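PDB 4PJ2: lysozyme from Meretrix lusoria, which hydrolyses the beta-1,4 linkages of bacterial peptidoglycan, lysing Gram-positive bacteria, and also has chitinase activity. Local coordinates for residues Leu33-Glu42 / Trp55-Tyr63. Residues are numbered along the deposited sequence; the frame is centred on the assembly and turned at random.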
ATOM      1  N   LEU D  33      -1.927  -2.723  11.584  1.00 33.69           N
ATOM      2  CA  LEU D  33      -1.462  -3.969  12.172  1.00 32.37           C
ATOM      3  C   LEU D  33      -0.907  -4.933  11.128  1.00 29.29           C
ATOM      4  O   LEU D  33      -1.475  -5.094  10.053  1.00 28.19           O
ATOM      5  CB  LEU D  33      -2.607  -4.672  12.903  1.00 33.51           C
ATOM      6  CG  LEU D  33      -3.012  -4.178  14.287  1.00 34.35           C
ATOM      7  CD1 LEU D  33      -4.240  -4.933  14.769  1.00 34.64           C
ATOM      8  CD2 LEU D  33      -1.869  -4.355  15.264  1.00 33.89           C
ATOM      9  N   SER D  34       0.217  -5.560  11.466  1.00 28.61           N
ATOM     10  CA  SER D  34       0.771  -6.648  10.676  0.60 28.58           C
ATOM     11  C   SER D  34       0.938  -7.823  11.622  1.00 28.18           C
ATOM     12  O   SER D  34       1.429  -7.651  12.746  1.00 29.10           O
ATOM     13  CB  SER D  34       2.112  -6.234  10.085  0.60 29.58           C
ATOM     14  OG  SER D  34       2.595  -7.202   9.181  0.60 30.06           O
ATOM     15  N   CYS D  35       0.537  -9.009  11.181  1.00 27.57           N
ATOM     16  CA  CYS D  35       0.401 -10.136  12.087  1.00 28.76           C
ATOM     17  C   CYS D  35       1.182 -11.386  11.696  1.00 28.01           C
ATOM     18  O   CYS D  35       1.259 -11.758  10.522  1.00 27.13           O
ATOM     19  CB  CYS D  35      -1.085 -10.505  12.218  1.00 30.49           C
ATOM     20  SG  CYS D  35      -2.177  -9.144  12.715  1.00 33.98           S
ATOM     21  N   GLY D  36       1.744 -12.050  12.701  1.00 27.69           N
ATOM     22  CA  GLY D  36       2.108 -13.449  12.567  1.00 26.78           C
ATOM     23  C   GLY D  36       3.407 -13.778  11.873  1.00 26.79           C
ATOM     24  O   GLY D  36       4.258 -12.914  11.640  1.00 26.16           O
ATOM     25  N   TYR D  37       3.528 -15.063  11.544  1.00 26.78           N
ATOM     26  CA  TYR D  37       4.727 -15.644  10.942  1.00 27.05           C
ATOM     27  C   TYR D  37       5.256 -14.871   9.747  1.00 25.47           C
ATOM     28  O   TYR D  37       6.468 -14.736   9.575  1.00 25.88           O
ATOM     29  CB  TYR D  37       4.427 -17.065  10.459  1.00 28.16           C
ATOM     30  CG  TYR D  37       4.186 -18.081  11.558  1.00 29.59           C
ATOM     31  CD1 TYR D  37       2.904 -18.329  12.036  1.00 29.70           C
ATOM     32  CD2 TYR D  37       5.237 -18.813  12.090  1.00 30.51           C
ATOM     33  CE1 TYR D  37       2.684 -19.269  13.034  1.00 30.83           C
ATOM     34  CE2 TYR D  37       5.022 -19.750  13.081  1.00 31.21           C
ATOM     35  CZ  TYR D  37       3.745 -19.971  13.545  1.00 31.46           C
ATOM     36  OH  TYR D  37       3.531 -20.907  14.526  1.00 33.71           O
ATOM     37  N   PHE D  38       4.344 -14.408   8.882  1.00 25.19           N
ATOM     38  CA  PHE D  38       4.716 -13.755   7.625  1.00 23.85           C
ATOM     39  C   PHE D  38       4.426 -12.257   7.645  1.00 23.40           C
ATOM     40  O   PHE D  38       4.597 -11.584   6.634  1.00 23.10           O
ATOM     41  CB  PHE D  38       4.017 -14.432   6.433  1.00 23.38           C
ATOM     42  CG  PHE D  38       4.544 -15.805   6.142  1.00 23.44           C
ATOM     43  CD1 PHE D  38       4.002 -16.921   6.761  1.00 24.65           C
ATOM     44  CD2 PHE D  38       5.626 -15.973   5.291  1.00 23.72           C
ATOM     45  CE1 PHE D  38       4.504 -18.191   6.492  1.00 25.41           C
ATOM     46  CE2 PHE D  38       6.134 -17.231   5.026  1.00 24.28           C
ATOM     47  CZ  PHE D  38       5.580 -18.339   5.635  1.00 24.87           C
ATOM     48  N   GLN D  39       3.998 -11.728   8.793  1.00 23.05           N
ATOM     49  CA  GLN D  39       3.713 -10.294   8.943  1.00 23.09           C
ATOM     50  C   GLN D  39       2.749  -9.809   7.844  1.00 23.07           C
ATOM     51  O   GLN D  39       3.047  -8.896   7.068  1.00 23.25           O
ATOM     52  CB  GLN D  39       5.017  -9.505   8.943  1.00 23.46           C
ATOM     53  CG  GLN D  39       5.828  -9.724  10.216  1.00 24.67           C
ATOM     54  CD  GLN D  39       5.143  -9.117  11.421  1.00 24.77           C
ATOM     55  OE1 GLN D  39       5.159  -7.898  11.602  1.00 24.55           O
ATOM     56  NE2 GLN D  39       4.504  -9.951  12.227  1.00 25.68           N
ATOM     57  N   ILE D  40       1.580 -10.432   7.841  1.00 22.54           N
ATOM     58  CA  ILE D  40       0.523 -10.175   6.864  1.00 22.39           C
ATOM     59  C   ILE D  40      -0.419  -9.108   7.399  1.00 21.78           C
ATOM     60  O   ILE D  40      -0.835  -9.165   8.562  1.00 23.46           O
ATOM     61  CB  ILE D  40      -0.263 -11.488   6.599  1.00 23.74           C
ATOM     62  CG1 ILE D  40       0.596 -12.437   5.767  1.00 24.37           C
ATOM     63  CG2 ILE D  40      -1.596 -11.218   5.896  1.00 24.83           C
ATOM     64  CD1 ILE D  40       0.046 -13.851   5.684  1.00 25.87           C
ATOM     65  N   LYS D  41      -0.739  -8.128   6.556  1.00 20.89           N
ATOM     66  CA  LYS D  41      -1.713  -7.106   6.909  1.00 21.66           C
ATOM     67  C   LYS D  41      -3.074  -7.449   6.314  1.00 20.54           C
ATOM     68  O   LYS D  41      -3.202  -8.352   5.488  1.00 20.49           O
ATOM     69  CB  LYS D  41      -1.244  -5.731   6.430  1.00 23.81           C
ATOM     70  CG  LYS D  41       0.047  -5.302   7.096  1.00 26.68           C
ATOM     71  CD  LYS D  41       0.500  -3.912   6.708  1.00 28.39           C
ATOM     72  CE  LYS D  41       0.838  -3.871   5.225  1.00 28.59           C
ATOM     73  NZ  LYS D  41       1.563  -2.648   4.829  1.00 30.76           N
ATOM     74  N   GLU D  42      -4.096  -6.731   6.747  1.00 20.72           N
ATOM     75  CA  GLU D  42      -5.464  -7.042   6.374  1.00 20.60           C
ATOM     76  C   GLU D  42      -5.671  -7.006   4.856  1.00 19.37           C
ATOM     77  O   GLU D  42      -6.329  -7.873   4.293  1.00 19.52           O
ATOM     78  CB  GLU D  42      -6.433  -6.083   7.066  1.00 23.54           C
ATOM     79  CG  GLU D  42      -7.880  -6.528   6.949  1.00 26.23           C
ATOM     80  CD  GLU D  42      -8.825  -5.679   7.766  1.00 29.35           C
ATOM     81  OE1 GLU D  42      -8.398  -4.612   8.254  1.00 30.94           O
ATOM     82  OE2 GLU D  42      -9.995  -6.084   7.920  1.00 30.49           O
ATOM     83  N   TRP D  55      -8.557 -12.650   9.235  1.00 29.36           N
ATOM     84  CA  TRP D  55      -7.193 -12.214   8.983  1.00 28.75           C
ATOM     85  C   TRP D  55      -6.243 -12.594  10.133  1.00 28.77           C
ATOM     86  O   TRP D  55      -5.227 -13.257   9.923  1.00 27.95           O
ATOM     87  CB  TRP D  55      -7.223 -10.710   8.733  1.00 28.85           C
ATOM     88  CG  TRP D  55      -5.978  -9.969   9.008  1.00 27.95           C
ATOM     89  CD1 TRP D  55      -4.697 -10.333   8.700  1.00 27.82           C
ATOM     90  CD2 TRP D  55      -5.895  -8.706   9.651  1.00 27.75           C
ATOM     91  NE1 TRP D  55      -3.821  -9.361   9.119  1.00 27.44           N
ATOM     92  CE2 TRP D  55      -4.536  -8.351   9.708  1.00 27.79           C
ATOM     93  CE3 TRP D  55      -6.845  -7.832  10.182  1.00 28.51           C
ATOM     94  CZ2 TRP D  55      -4.103  -7.158  10.279  1.00 29.11           C
ATOM     95  CZ3 TRP D  55      -6.414  -6.657  10.751  1.00 29.12           C
ATOM     96  CH2 TRP D  55      -5.054  -6.327  10.793  1.00 29.44           C
ATOM     97  N   LYS D  56      -6.573 -12.187  11.352  1.00 29.83           N
ATOM     98  CA  LYS D  56      -5.657 -12.389  12.477  1.00 31.00           C
ATOM     99  C   LYS D  56      -5.497 -13.862  12.847  1.00 30.99           C
ATOM    100  O   LYS D  56      -4.405 -14.301  13.218  1.00 31.59           O
ATOM    101  CB  LYS D  56      -6.104 -11.567  13.679  1.00 31.41           C
ATOM    102  CG  LYS D  56      -6.028 -10.078  13.413  1.00 32.06           C
ATOM    103  CD  LYS D  56      -6.548  -9.264  14.578  1.00 33.43           C
ATOM    104  CE  LYS D  56      -6.445  -7.774  14.295  1.00 34.12           C
ATOM    105  NZ  LYS D  56      -7.123  -6.960  15.333  1.00 35.17           N
ATOM    106  N   SER D  57      -6.575 -14.627  12.744  1.00 30.49           N
ATOM    107  CA  SER D  57      -6.487 -16.051  13.021  0.54 30.93           C
ATOM    108  C   SER D  57      -5.665 -16.768  11.951  1.00 30.38           C
ATOM    109  O   SER D  57      -4.877 -17.654  12.266  1.00 31.04           O
ATOM    110  CB  SER D  57      -7.877 -16.677  13.158  0.54 31.86           C
ATOM    111  OG  SER D  57      -8.645 -16.526  11.984  0.54 32.73           O
ATOM    112  N   CYS D  58      -5.827 -16.377  10.694  1.00 29.25           N
ATOM    113  CA  CYS D  58      -5.063 -16.985   9.617  1.00 28.90           C
ATOM    114  C   CYS D  58      -3.582 -16.672   9.788  1.00 28.60           C
ATOM    115  O   CYS D  58      -2.725 -17.552   9.649  1.00 28.58           O
ATOM    116  CB  CYS D  58      -5.560 -16.463   8.270  1.00 29.47           C
ATOM    117  SG  CYS D  58      -4.785 -17.242   6.869  1.00 30.78           S
ATOM    118  N   ALA D  59      -3.290 -15.411  10.104  1.00 29.22           N
ATOM    119  CA  ALA D  59      -1.912 -14.948  10.215  1.00 29.66           C
ATOM    120  C   ALA D  59      -1.151 -15.680  11.330  1.00 29.73           C
ATOM    121  O   ALA D  59       0.070 -15.828  11.258  1.00 30.83           O
ATOM    122  CB  ALA D  59      -1.882 -13.447  10.442  1.00 29.79           C
ATOM    123  N   ALA D  60      -1.874 -16.155  12.337  1.00 30.45           N
ATOM    124  CA  ALA D  60      -1.263 -16.831  13.481  1.00 31.69           C
ATOM    125  C   ALA D  60      -1.030 -18.332  13.237  1.00 32.26           C
ATOM    126  O   ALA D  60      -0.432 -19.010  14.076  1.00 33.44           O
ATOM    127  CB  ALA D  60      -2.118 -16.624  14.724  1.00 32.84           C
ATOM    128  N   SER D  61      -1.503 -18.839  12.100  1.00 32.24           N
ATOM    129  CA  SER D  61      -1.314 -20.236  11.712  1.00 32.06           C
ATOM    130  C   SER D  61      -0.255 -20.321  10.627  1.00 31.25           C
ATOM    131  O   SER D  61      -0.374 -19.656   9.606  1.00 30.95           O
ATOM    132  CB  SER D  61      -2.628 -20.817  11.187  1.00 32.46           C
ATOM    133  OG  SER D  61      -2.395 -21.986  10.419  1.00 33.04           O
ATOM    134  N   SER D  62       0.776 -21.125  10.838  1.00 31.24           N
ATOM    135  CA  SER D  62       1.841 -21.276   9.851  0.62 31.05           C
ATOM    136  C   SER D  62       1.250 -21.741   8.527  1.00 30.85           C
ATOM    137  O   SER D  62       1.604 -21.224   7.465  1.00 29.99           O
ATOM    138  CB  SER D  62       2.904 -22.272  10.333  0.62 30.82           C
ATOM    139  OG  SER D  62       4.008 -22.313   9.436  0.62 30.36           O
ATOM    140  N   TYR D  63       0.339 -22.709   8.592  1.00 31.32           N
ATOM    141  CA  TYR D  63      -0.301 -23.227   7.393  1.00 30.72           C
ATOM    142  C   TYR D  63      -1.172 -22.186   6.700  1.00 29.17           C
ATOM    143  O   TYR D  63      -0.999 -21.920   5.511  1.00 28.56           O
ATOM    144  CB  TYR D  63      -1.147 -24.465   7.703  1.00 32.40           C
ATOM    145  CG  TYR D  63      -1.876 -24.945   6.476  1.00 34.20           C
ATOM    146  CD1 TYR D  63      -1.214 -25.673   5.499  1.00 35.63           C
ATOM    147  CD2 TYR D  63      -3.213 -24.623   6.265  1.00 35.17           C
ATOM    148  CE1 TYR D  63      -1.867 -26.095   4.360  1.00 36.33           C
ATOM    149  CE2 TYR D  63      -3.875 -25.038   5.125  1.00 35.94           C
ATOM    150  CZ  TYR D  63      -3.197 -25.774   4.177  1.00 37.23           C
ATOM    151  OH  TYR D  63      -3.851 -26.196   3.042  1.00 38.73           O
TER
HETATM  152  O   HOH W   1       1.576 -14.359   9.189  1.00 28.05           O
HETATM  153  O   HOH W   2       1.103 -22.453  13.497  1.00 37.80           O
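W55, Y37 and A59 bury the most area between L33-E42 and W55-Y63. The indole of W55, its CG anti to the backbone N (chi1 155°), lies against strand 33-35 and residues I40-E42, away from the turn. Its NE1 donates to I40 O over 3.0 Å, nearly straight at 170° and close to the ring plane, though it meets the oxygen from above the carbonyl plane. C35 N reaches I40 O from the other face, so two donors grip this one acceptor. The indole is oriented by its own N-H bond and by packing on both faces. One face carries E42: its CB lies 3.6 Å from the centroid of the W55 six-membered ring, a CH-pi contact, and its carboxylate is turned only 12° from the ring plane. K56 CG sits over the opposite face, toward the rim. L33 O approaches the ring edge, 3.3 Å from W55 CZ2, while C35 SG lies obliquely, 4.4 Å from the six-membered-ring centroid, as a sulfur-aromatic contact.

A59 meets C35 through its methyl group, CB to CB at 3.5 Å. G36 starts a type I turn to Q39, and its CA makes a CA-H...O contact with A59 O at 3.4 Å. Water 1 links A59 to the turn, donating to C35 O and A59 O and accepting from F38 N.

Y37 lays its ring against S62, whose CB sits 4.1 Å from the ring centroid, over the face, while A60 O approaches CE1 at the edge. Water 2 bridges Y37 OH and S62 N.

K41 and E42 belong to the substrate-binding residues; K41 NZ hydrogen-bonds S83 O of another chain, the putative exported protein. The C35-C26 disulfide ties strand 32-35 to strand 26-29. The G1-bulged hairpin thus rests on helix 55-59, and F38 of its turn contacts helices 8-19 and 62-76.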